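Local coordinates for protein pyruvate kinase (Cryptosporidium parvum, PDB 4DRS) that probably catalyses the last step of glycolysis, transferring the phosphoryl group of phosphoenolpyruvate to ADP to yield pyruvate and ATP, at residues T42-T46 and C382-E386; V160-S164 and Q176-I180; F237-G241 and N279-I283; L496-G500 and I522-P526. All blocks are in the same frame, centred on the assembly; numbering follows the deposited sequence.

Overall arrangement
Interactions 1 and 3 belong to the eight-stranded barrel part of the subunit, interaction 2 to the small domain inserted in it, and interaction 4 to the C-terminal alpha/beta domain. Interaction 1 joins the run-up to the first barrel strand, 47-51, with helix 371-386 after the eighth, so it spans the stretch of chain holding interactions 2 and 3. Interaction 2 belongs to the mixed sheet inserted between the third and fourth barrel strands, and interaction 3 links the segments after the fourth and fifth. The centres of interactions 2 and 4 are 70 Å apart, at far ends of the elongated subunit. Interactions 1 and 4 touch through Gln-43 and Leu-496, where barrel and C-terminal domain meet.

Interaction 1. Residues T42-T46 and C382-E386; sequences TQRKT and CAQAE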
loop_
_atom_site.group_PDB
_atom_site.type_symbol
_atom_site.label_atom_id
_atom_site.label_comp_id
_atom_site.label_asym_id
_atom_site.label_seq_id
_atom_site.Cartn_x
_atom_site.Cartn_y
_atom_site.Cartn_z
ATOM N N THR A 42 6.598 -4.104 29.149
ATOM C CA THR A 42 6.327 -4.948 27.945
ATOM C C THR A 42 6.830 -6.387 28.121
ATOM O O THR A 42 8.000 -6.697 27.866
ATOM C CB THR A 42 6.870 -4.301 26.642
ATOM O OG1 THR A 42 6.769 -5.237 25.559
ATOM C CG2 THR A 42 8.331 -3.847 26.797
ATOM N N GLN A 43 5.931 -7.260 28.565
ATOM C CA GLN A 43 6.278 -8.651 28.853
ATOM C C GLN A 43 6.138 -9.572 27.636
ATOM O O GLN A 43 5.391 -9.279 26.704
ATOM C CB GLN A 43 5.459 -9.181 30.037
ATOM C CG GLN A 43 3.951 -9.162 29.830
ATOM C CD GLN A 43 3.207 -9.952 30.893
ATOM O OE1 GLN A 43 3.487 -9.828 32.090
ATOM N NE2 GLN A 43 2.248 -10.768 30.461
ATOM N N ARG A 44 6.868 -10.684 27.669
ATOM C CA ARG A 44 6.866 -11.689 26.610
ATOM C C ARG A 44 5.465 -12.222 26.267
ATOM O O ARG A 44 4.646 -12.479 27.153
ATOM C CB ARG A 44 7.803 -12.836 27.002
ATOM C CG ARG A 44 7.745 -14.056 26.098
ATOM C CD ARG A 44 8.615 -15.190 26.618
ATOM N NE ARG A 44 8.527 -15.357 28.069
ATOM C CZ ARG A 44 7.535 -15.973 28.704
ATOM N NH1 ARG A 44 6.517 -16.492 28.035
ATOM N NH2 ARG A 44 7.567 -16.066 30.018
ATOM N N LYS A 45 5.205 -12.379 24.971
ATOM C CA LYS A 45 3.900 -12.845 24.490
ATOM C C LYS A 45 3.920 -14.320 24.115
ATOM O O LYS A 45 2.971 -15.053 24.397
ATOM C CB LYS A 45 3.436 -12.012 23.294
ATOM C CG LYS A 45 3.098 -10.579 23.643
ATOM C CD LYS A 45 2.811 -9.769 22.391
ATOM C CE LYS A 45 2.674 -8.295 22.716
ATOM N NZ LYS A 45 1.656 -8.075 23.783
ATOM N N THR A 46 5.008 -14.746 23.487
ATOM C CA THR A 46 5.166 -16.134 23.085
ATOM C C THR A 46 5.213 -17.047 24.307
ATOM O O THR A 46 5.972 -16.815 25.247
ATOM C CB THR A 46 6.424 -16.324 22.226
ATOM O OG1 THR A 46 6.421 -15.354 21.172
ATOM C CG2 THR A 46 6.464 -17.733 21.615
ATOM N N CYS A 382 12.634 -14.378 23.145
ATOM C CA CYS A 382 11.260 -14.164 22.682
ATOM C C CYS A 382 10.850 -12.705 22.809
ATOM O O CYS A 382 10.373 -12.108 21.842
ATOM C CB CYS A 382 10.273 -15.051 23.439
ATOM S SG CYS A 382 10.380 -16.802 23.021
ATOM N N ALA A 383 11.059 -12.139 23.999
ATOM C CA ALA A 383 10.728 -10.740 24.282
ATOM C C ALA A 383 11.463 -9.794 23.336
ATOM O O ALA A 383 10.890 -8.828 22.838
ATOM C CB ALA A 383 11.047 -10.400 25.734
ATOM N N GLN A 384 12.730 -10.097 23.079
ATOM C CA GLN A 384 13.552 -9.298 22.181
ATOM C C GLN A 384 13.047 -9.381 20.735
ATOM O O GLN A 384 12.959 -8.362 20.049
ATOM C CB GLN A 384 15.017 -9.734 22.298
ATOM C CG GLN A 384 16.039 -8.623 22.109
ATOM C CD GLN A 384 15.790 -7.396 22.973
ATOM O OE1 GLN A 384 15.512 -7.499 24.168
ATOM N NE2 GLN A 384 15.901 -6.222 22.365
ATOM N N ALA A 385 12.686 -10.585 20.291
ATOM C CA ALA A 385 12.181 -10.800 18.927
ATOM C C ALA A 385 10.849 -10.096 18.701
ATOM O O ALA A 385 10.574 -9.597 17.608
ATOM C CB ALA A 385 12.061 -12.287 18.626
ATOM N N GLU A 386 10.038 -10.041 19.752
ATOM C CA GLU A 386 8.745 -9.362 19.708
ATOM C C GLU A 386 8.850 -7.834 19.551
ATOM O O GLU A 386 7.899 -7.190 19.102
ATOM C CB GLU A 386 7.897 -9.749 20.927
ATOM C CG GLU A 386 7.336 -11.162 20.830
ATOM C CD GLU A 386 7.001 -11.806 22.171
ATOM O OE1 GLU A 386 6.945 -11.106 23.204
ATOM O OE2 GLU A 386 6.779 -13.036 22.186
#
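Arg-44 lays the aliphatic part of its chain along helix 371-386, with CD 3.6 Å from CB of Cys-382. CG stands opposite the residue's own N (chi1 171°), and a bend further out turns the guanidinium back along its own segment. There NH1 donates to Thr-46 O at 2.9 Å, almost in the guanidinium plane, while NE bonds Ser-379 one helical turn before Ala-383. A long, flexible arginine suits both tasks.

Lys-45 contributes chiefly its backbone: its N donates to Glu-386 OE1 at 2.8 Å. Its CB rests 3.6 Å from the same OE1, but the chain then leads off, carrying NZ to the carbonyl of Ser-447.

Thr-46 makes two bonds to the other oxygen. Its N lies 2.8 Å from Glu-386 OE2, and OG1 donates to OE2 at 2.6 Å; a chi1 of -50° holds the hydroxyl next to the N, allowing both donors to converge. The two N-H groups reach the syn sides of the carboxylate, about 25° out of its plane, whereas OG1 arrives nearly end-on to OE2. Val-352 of helix 342-354 covers Thr-46, Cys-382 and Glu-386 together.

Three neutral donors therefore grip one buried carboxylate and fix its rotation. With the charged ends of Arg-44 and Lys-45 not in contact with it, these bonds would be expected to favour the ionised form of Glu-386.

Interaction 2. Residues V160-S164 and Q176-I180; sequences VQIGS and QVLEI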
loop_
_atom_site.group_PDB
_atom_site.type_symbol
_atom_site.label_atom_id
_atom_site.label_comp_id
_atom_site.label_asym_id
_atom_site.label_seq_id
_atom_site.Cartn_x
_atom_site.Cartn_y
_atom_site.Cartn_z
ATOM N N VAL A 160 11.124 -55.345 6.242
ATOM C CA VAL A 160 12.355 -55.111 5.487
ATOM C C VAL A 160 12.559 -56.186 4.417
ATOM O O VAL A 160 11.825 -57.174 4.368
ATOM C CB VAL A 160 13.603 -55.036 6.405
ATOM C CG1 VAL A 160 13.488 -53.866 7.375
ATOM C CG2 VAL A 160 13.824 -56.347 7.152
ATOM N N GLN A 161 13.549 -55.975 3.558
ATOM C CA GLN A 161 13.994 -56.995 2.608
ATOM C C GLN A 161 15.521 -57.028 2.578
ATOM O O GLN A 161 16.169 -56.108 3.079
ATOM C CB GLN A 161 13.409 -56.748 1.212
ATOM C CG GLN A 161 13.561 -55.323 0.699
ATOM C CD GLN A 161 13.118 -55.161 -0.743
ATOM O OE1 GLN A 161 12.034 -55.596 -1.130
ATOM N NE2 GLN A 161 13.959 -54.521 -1.547
ATOM N N ILE A 162 16.091 -58.094 2.017
ATOM C CA ILE A 162 17.544 -58.201 1.879
ATOM C C ILE A 162 18.056 -56.948 1.171
ATOM O O ILE A 162 17.657 -56.661 0.041
ATOM C CB ILE A 162 17.967 -59.469 1.091
ATOM C CG1 ILE A 162 17.341 -60.744 1.690
ATOM C CG2 ILE A 162 19.487 -59.566 0.981
ATOM C CD1 ILE A 162 17.868 -61.174 3.046
ATOM N N GLY A 163 18.907 -56.188 1.853
ATOM C CA GLY A 163 19.465 -54.962 1.285
ATOM C C GLY A 163 18.930 -53.668 1.875
ATOM O O GLY A 163 19.536 -52.608 1.689
ATOM N N SER A 164 17.799 -53.747 2.579
ATOM C CA SER A 164 17.215 -52.583 3.262
ATOM C C SER A 164 18.155 -52.031 4.330
ATOM O O SER A 164 18.941 -52.775 4.924
ATOM C CB SER A 164 15.866 -52.934 3.903
ATOM O OG SER A 164 14.897 -53.279 2.928
ATOM N N GLN A 176 22.640 -52.823 7.273
ATOM C CA GLN A 176 22.030 -53.328 6.050
ATOM C C GLN A 176 21.679 -54.802 6.221
ATOM O O GLN A 176 22.526 -55.607 6.614
ATOM C CB GLN A 176 22.976 -53.131 4.865
ATOM C CG GLN A 176 22.340 -53.366 3.503
ATOM C CD GLN A 176 23.331 -53.216 2.365
ATOM O OE1 GLN A 176 24.423 -53.787 2.393
ATOM N NE2 GLN A 176 22.951 -52.448 1.350
ATOM N N VAL A 177 20.428 -55.141 5.921
ATOM C CA VAL A 177 19.906 -56.493 6.136
ATOM C C VAL A 177 20.663 -57.534 5.312
ATOM O O VAL A 177 20.880 -57.353 4.111
ATOM C CB VAL A 177 18.393 -56.574 5.826
ATOM C CG1 VAL A 177 17.841 -57.951 6.168
ATOM C CG2 VAL A 177 17.629 -55.499 6.587
ATOM N N LEU A 178 21.069 -58.612 5.980
ATOM C CA LEU A 178 21.729 -59.746 5.334
ATOM C C LEU A 178 20.836 -60.983 5.341
ATOM O O LEU A 178 20.904 -61.812 4.431
ATOM C CB LEU A 178 23.056 -60.069 6.026
ATOM C CG LEU A 178 24.151 -59.000 6.117
ATOM C CD1 LEU A 178 25.301 -59.530 6.958
ATOM C CD2 LEU A 178 24.647 -58.571 4.742
ATOM N N GLU A 179 20.007 -61.099 6.375
ATOM C CA GLU A 179 19.121 -62.245 6.548
ATOM C C GLU A 179 17.844 -61.827 7.274
ATOM O O GLU A 179 17.851 -60.881 8.065
ATOM C CB GLU A 179 19.838 -63.349 7.332
ATOM C CG GLU A 179 19.177 -64.718 7.260
ATOM C CD GLU A 179 19.820 -65.729 8.190
ATOM O OE1 GLU A 179 21.032 -65.994 8.044
ATOM O OE2 GLU A 179 19.108 -66.266 9.065
ATOM N N ILE A 180 16.754 -62.534 6.993
ATOM C CA ILE A 180 15.480 -62.318 7.673
ATOM C C ILE A 180 14.934 -63.659 8.158
ATOM O O ILE A 180 14.748 -64.588 7.366
ATOM C CB ILE A 180 14.445 -61.628 6.753
ATOM C CG1 ILE A 180 14.914 -60.221 6.373
ATOM C CG2 ILE A 180 13.077 -61.566 7.419
ATOM C CD1 ILE A 180 14.265 -59.675 5.119
#
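Gln-176 stretches its side chain past the carbonyls of Gly-163 and Ser-164. CB lies 4.1 Å from Ser-164 O; CG is closer to the turn, 3.4 Å from Gly-163 O; CD passes the same oxygen; and at the tip NE2 makes a weak, long hydrogen bond of 3.4 Å to Gly-163 O. CG lies across from the backbone N (chi1 -168°) and the chain runs straight beyond it, which carries the amide alongside the turn.

The backbone supplies firmer links. Val-177 N donates to Ser-164 O at 3.0 Å, and Gly-163 N returns a more bent bond of 3.2 Å to Val-177 O. Residues Gln-161 to Ser-164 form a type II turn, in which Gly-163 takes the third position with positive phi, a conformation easy for glycine. Ser-164 OG fastens the turn from within, accepting from Gln-161 N.

Beneath the turn is a small apolar cluster. Val-160 CG2 meets both Val-177 CG2 and Ile-180 CD1, each at 3.9 Å, and Ile-162 CD1 lies 4.4 Å from Ile-180 CD1. Their branched methyls pack loop against strand.

The turn leads into strand 165-168, which pairs antiparallel with 173-180 in the six-stranded mixed sheet of the small domain inserted in the barrel. On its other flank 173-180 meets strand 184-188, where Leu-178 and Glu-179 form a classic beta bulge opposite Val-186 and Ile-185 extends the cluster.

Interaction 3. Residues F237-G241 and N279-I283; sequences FVQNG and NFDSI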
loop_
_atom_site.group_PDB
_atom_site.type_symbol
_atom_site.label_atom_id
_atom_site.label_comp_id
_atom_site.label_asym_id
_atom_site.label_seq_id
_atom_site.Cartn_x
_atom_site.Cartn_y
_atom_site.Cartn_z
ATOM N N PHE A 237 3.245 -38.092 15.470
ATOM C CA PHE A 237 3.205 -38.653 14.105
ATOM C C PHE A 237 1.821 -38.705 13.452
ATOM O O PHE A 237 1.474 -39.700 12.820
ATOM C CB PHE A 237 3.852 -40.052 14.059
ATOM C CG PHE A 237 5.354 -40.034 14.140
ATOM C CD1 PHE A 237 6.128 -39.977 12.980
ATOM C CD2 PHE A 237 5.999 -40.083 15.374
ATOM C CE1 PHE A 237 7.513 -39.958 13.050
ATOM C CE2 PHE A 237 7.381 -40.066 15.451
ATOM C CZ PHE A 237 8.142 -39.998 14.287
ATOM N N VAL A 238 1.036 -37.644 13.603
ATOM C CA VAL A 238 -0.248 -37.540 12.906
ATOM C C VAL A 238 0.017 -37.451 11.406
ATOM O O VAL A 238 0.944 -36.760 10.978
ATOM C CB VAL A 238 -1.066 -36.328 13.398
ATOM C CG1 VAL A 238 -2.333 -36.142 12.574
ATOM C CG2 VAL A 238 -1.419 -36.507 14.867
ATOM N N GLN A 239 -0.784 -38.161 10.616
ATOM C CA GLN A 239 -0.549 -38.266 9.174
ATOM C C GLN A 239 -1.744 -37.864 8.312
ATOM O O GLN A 239 -1.586 -37.591 7.121
ATOM C CB GLN A 239 -0.085 -39.676 8.822
ATOM C CG GLN A 239 1.275 -40.018 9.412
ATOM C CD GLN A 239 1.748 -41.423 9.083
ATOM O OE1 GLN A 239 2.944 -41.713 9.171
ATOM N NE2 GLN A 239 0.820 -42.303 8.708
ATOM N N ASN A 240 -2.932 -37.833 8.917
ATOM C CA ASN A 240 -4.153 -37.385 8.243
ATOM C C ASN A 240 -5.239 -37.037 9.250
ATOM O O ASN A 240 -5.116 -37.362 10.431
ATOM C CB ASN A 240 -4.654 -38.444 7.257
ATOM C CG ASN A 240 -4.553 -39.848 7.814
ATOM O OD1 ASN A 240 -5.196 -40.182 8.811
ATOM N ND2 ASN A 240 -3.731 -40.675 7.182
ATOM N N GLY A 241 -6.298 -36.383 8.774
ATOM C CA GLY A 241 -7.431 -35.984 9.614
ATOM C C GLY A 241 -8.102 -37.129 10.352
ATOM O O GLY A 241 -8.692 -36.926 11.415
ATOM N N ASN A 279 -0.539 -33.886 4.094
ATOM C CA ASN A 279 -1.919 -33.768 4.560
ATOM C C ASN A 279 -2.149 -32.653 5.580
ATOM O O ASN A 279 -3.175 -32.641 6.269
ATOM C CB ASN A 279 -2.402 -35.106 5.121
ATOM C CG ASN A 279 -2.537 -36.167 4.050
ATOM O OD1 ASN A 279 -3.312 -36.015 3.108
ATOM N ND2 ASN A 279 -1.781 -37.246 4.188
ATOM N N PHE A 280 -1.211 -31.707 5.649
ATOM C CA PHE A 280 -1.242 -30.656 6.660
ATOM C C PHE A 280 -2.594 -29.968 6.792
ATOM O O PHE A 280 -3.130 -29.878 7.892
ATOM C CB PHE A 280 -0.141 -29.612 6.441
ATOM C CG PHE A 280 -0.178 -28.496 7.445
ATOM C CD1 PHE A 280 0.333 -28.681 8.731
ATOM C CD2 PHE A 280 -0.765 -27.278 7.132
ATOM C CE1 PHE A 280 0.278 -27.665 9.667
ATOM C CE2 PHE A 280 -0.823 -26.259 8.069
ATOM C CZ PHE A 280 -0.301 -26.450 9.336
ATOM N N ASP A 281 -3.135 -29.484 5.676
ATOM C CA ASP A 281 -4.378 -28.709 5.679
ATOM C C ASP A 281 -5.514 -29.429 6.395
ATOM O O ASP A 281 -6.200 -28.845 7.227
ATOM C CB ASP A 281 -4.791 -28.342 4.250
ATOM C CG ASP A 281 -3.866 -27.315 3.621
ATOM O OD1 ASP A 281 -3.445 -26.362 4.318
ATOM O OD2 ASP A 281 -3.562 -27.460 2.420
ATOM N N SER A 282 -5.685 -30.705 6.067
ATOM C CA SER A 282 -6.678 -31.563 6.691
ATOM C C SER A 282 -6.424 -31.693 8.202
ATOM O O SER A 282 -7.337 -31.519 9.011
ATOM C CB SER A 282 -6.656 -32.931 6.002
ATOM O OG SER A 282 -7.392 -33.902 6.722
ATOM N N ILE A 283 -5.175 -31.971 8.565
ATOM C CA ILE A 283 -4.782 -32.141 9.958
ATOM C C ILE A 283 -5.002 -30.850 10.759
ATOM O O ILE A 283 -5.634 -30.869 11.822
ATOM C CB ILE A 283 -3.319 -32.619 10.068
ATOM C CG1 ILE A 283 -3.159 -33.981 9.382
ATOM C CG2 ILE A 283 -2.884 -32.690 11.526
ATOM C CD1 ILE A 283 -1.738 -34.342 9.013
HETATM O O HOH W 1 -6.678 -36.272 5.555
#
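Asn-279 reaches across to the loop 237-241, donating from ND2 to Gln-239 O at 3.0 Å. The oxygen is met close to head-on, but the N-H is bent, at 131°, and the acceptor lies well out of the amide plane, so the bond is less than ideal; ND2 also makes a weak bond to Glu-275 O. Asparagine fits this junction: it leaves helix 274-278 and stands at the N-cap position of helix 280-286, although its side chain does not cap, being turned to the neighbouring loop instead. Its carbonyl receives Ile-283 N, the first turn of the new helix.

Ser-282 faces Gly-241, and a chi1 of 168° swings its OG away from its N and out to a water beside the glycine. This water links the two, 2.7 Å from Ser-282 OG and accepting from Gly-241 N at 3.2 Å. Having no side chain, Gly-241 allows the hydroxyl to come within 3.6 Å of its CA.

Ile-283 provides the apolar side. Its CD1 covers the Gln-239 to Asn-240 peptide, 3.6 Å from Gln-239 C, and CG2 meets Val-238 CG1 at 3.6 Å, the two side chains running past one another and pointing opposite ways. Both also rest on Ser-269 of strand 266-271. Asp-243 meanwhile holds the N-H groups of Gln-239 and Asn-240, and Asn-240 caps the start of helix 241-252.

Such packing between successive beta-alpha units, with a loop after one barrel strand leaning on the helix that follows the next, belongs to the TIM barrel.

Interaction 4. Residues L496-G500 and I522-P526; sequences LIESG and IVRCP
Gly-500 and Ser-499 dock on the very end of the chain. Gly-500 N donates to Cys-525 O at 3.0 Å, in the carbonyl plane and nearly straight (N-H...O 164°). Ser-499 CA makes a CH...O contact of 3.4 Å to the same Cys-525 O. The serine hydroxyl goes one residue further, OG donating to Pro-526 O, an oxygen of the C-terminal carboxylate, at 2.8 Å; it arrives from the flank of that oxygen, tilted out of the carboxylate plane.

Cys-525 faces inward, its CB 3.8 Å from CD1 of Ile-497. A chi1 of 173° sets SG against the Glu-498 carbonyl, 3.4 Å from Glu-498 O, with Ile-497 CG2 a little farther off. A small, weakly polar thiol suits this mixed setting. On the solvent side, Arg-524 lays CG 3.7 Å from Gly-500 O, then bends so that the guanidinium edge faces Gly-500 CA. At the phi of Gly-500 (88°) a side chain would press on the carbonyl oxygen of Ser-499.

Further out, Leu-488 of helix 480-493 lies under Ile-497, Cys-525 and Pro-526 alike. Asp-501 pairs with Cys-525 through the backbone and accepts from Glu-498 N with its side chain. Strand 519-524 is an outermost strand of the C-terminal domain's five-stranded mixed sheet, antiparallel to 502-506, and loop 496-500 packs on the tail just beyond it. Ile-522 forms backbone bonds to another subunit.

Because Lys-492 bonds Ser-499 OG, the hydroxyl stands between a cation and the terminal carboxylate, and it would probably be polarised as a better donor, easing the negative charge at the chain end.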
loop_
_atom_site.group_PDB
_atom_site.type_symbol
_atom_site.label_atom_id
_atom_site.label_comp_id
_atom_site.label_asym_id
_atom_site.label_seq_id
_atom_site.Cartn_x
_atom_site.Cartn_y
_atom_site.Cartn_z
ATOM N N LEU A 496 1.241 -3.916 34.812
ATOM C CA LEU A 496 0.842 -4.094 33.417
ATOM C C LEU A 496 0.115 -2.864 32.882
ATOM O O LEU A 496 0.081 -2.636 31.674
ATOM C CB LEU A 496 -0.028 -5.348 33.257
ATOM C CG LEU A 496 0.555 -6.680 33.745
ATOM C CD1 LEU A 496 -0.498 -7.781 33.702
ATOM C CD2 LEU A 496 1.785 -7.080 32.942
ATOM N N ILE A 497 -0.454 -2.074 33.792
ATOM C CA ILE A 497 -1.189 -0.852 33.447
ATOM C C ILE A 497 -1.055 0.200 34.560
ATOM O O ILE A 497 -0.783 -0.140 35.714
ATOM C CB ILE A 497 -2.685 -1.150 33.136
ATOM C CG1 ILE A 497 -3.367 0.064 32.489
ATOM C CG2 ILE A 497 -3.422 -1.636 34.384
ATOM C CD1 ILE A 497 -4.677 -0.232 31.787
ATOM N N GLU A 498 -1.239 1.469 34.202
ATOM C CA GLU A 498 -1.181 2.581 35.157
ATOM C C GLU A 498 -2.471 3.400 35.128
ATOM O O GLU A 498 -3.274 3.268 34.204
ATOM C CB GLU A 498 0.010 3.489 34.845
ATOM C CG GLU A 498 1.355 2.780 34.811
ATOM C CD GLU A 498 2.474 3.670 34.304
ATOM O OE1 GLU A 498 2.336 4.248 33.204
ATOM O OE2 GLU A 498 3.501 3.786 35.006
ATOM N N SER A 499 -2.665 4.242 36.143
ATOM C CA SER A 499 -3.821 5.140 36.204
ATOM C C SER A 499 -3.838 6.083 35.006
ATOM O O SER A 499 -2.791 6.581 34.585
ATOM C CB SER A 499 -3.815 5.946 37.504
ATOM O OG SER A 499 -4.101 5.117 38.615
ATOM N N GLY A 500 -5.024 6.312 34.452
ATOM C CA GLY A 500 -5.170 7.173 33.280
ATOM C C GLY A 500 -5.004 6.465 31.944
ATOM O O GLY A 500 -5.389 7.006 30.906
ATOM N N ILE A 522 -14.431 0.724 25.820
ATOM C CA ILE A 522 -13.131 1.264 26.195
ATOM C C ILE A 522 -13.245 1.944 27.553
ATOM O O ILE A 522 -14.007 2.896 27.715
ATOM C CB ILE A 522 -12.581 2.251 25.141
ATOM C CG1 ILE A 522 -12.708 1.653 23.734
ATOM C CG2 ILE A 522 -11.137 2.619 25.463
ATOM C CD1 ILE A 522 -12.123 2.505 22.628
ATOM N N VAL A 523 -12.489 1.437 28.522
ATOM C CA VAL A 523 -12.504 1.967 29.886
ATOM C C VAL A 523 -11.166 2.613 30.246
ATOM O O VAL A 523 -10.149 2.362 29.592
ATOM C CB VAL A 523 -12.859 0.875 30.927
ATOM C CG1 VAL A 523 -14.308 0.438 30.774
ATOM C CG2 VAL A 523 -11.922 -0.324 30.814
ATOM N N ARG A 524 -11.176 3.447 31.283
ATOM C CA ARG A 524 -9.957 4.069 31.785
ATOM C C ARG A 524 -9.580 3.468 33.137
ATOM O O ARG A 524 -10.434 3.293 34.012
ATOM C CB ARG A 524 -10.129 5.587 31.895
ATOM C CG ARG A 524 -8.828 6.354 32.081
ATOM C CD ARG A 524 -9.090 7.813 32.410
ATOM N NE ARG A 524 -9.478 8.578 31.227
ATOM C CZ ARG A 524 -8.632 9.277 30.473
ATOM N NH1 ARG A 524 -7.339 9.321 30.774
ATOM N NH2 ARG A 524 -9.084 9.937 29.414
ATOM N N CYS A 525 -8.298 3.142 33.293
ATOM C CA CYS A 525 -7.786 2.550 34.526
ATOM C C CYS A 525 -7.798 3.550 35.685
ATOM O O CYS A 525 -7.127 4.584 35.615
ATOM C CB CYS A 525 -6.375 2.011 34.308
ATOM S SG CYS A 525 -5.579 1.426 35.818
ATOM N N PRO A 526 -8.563 3.243 36.752
ATOM C CA PRO A 526 -8.643 4.122 37.922
ATOM C C PRO A 526 -7.293 4.281 38.620
ATOM O O PRO A 526 -6.882 5.398 38.936
ATOM C CB PRO A 526 -9.645 3.408 38.841
ATOM C CG PRO A 526 -9.646 1.985 38.386
ATOM C CD PRO A 526 -9.403 2.040 36.908
ATOM O OXT PRO A 526 -6.576 3.311 38.873
#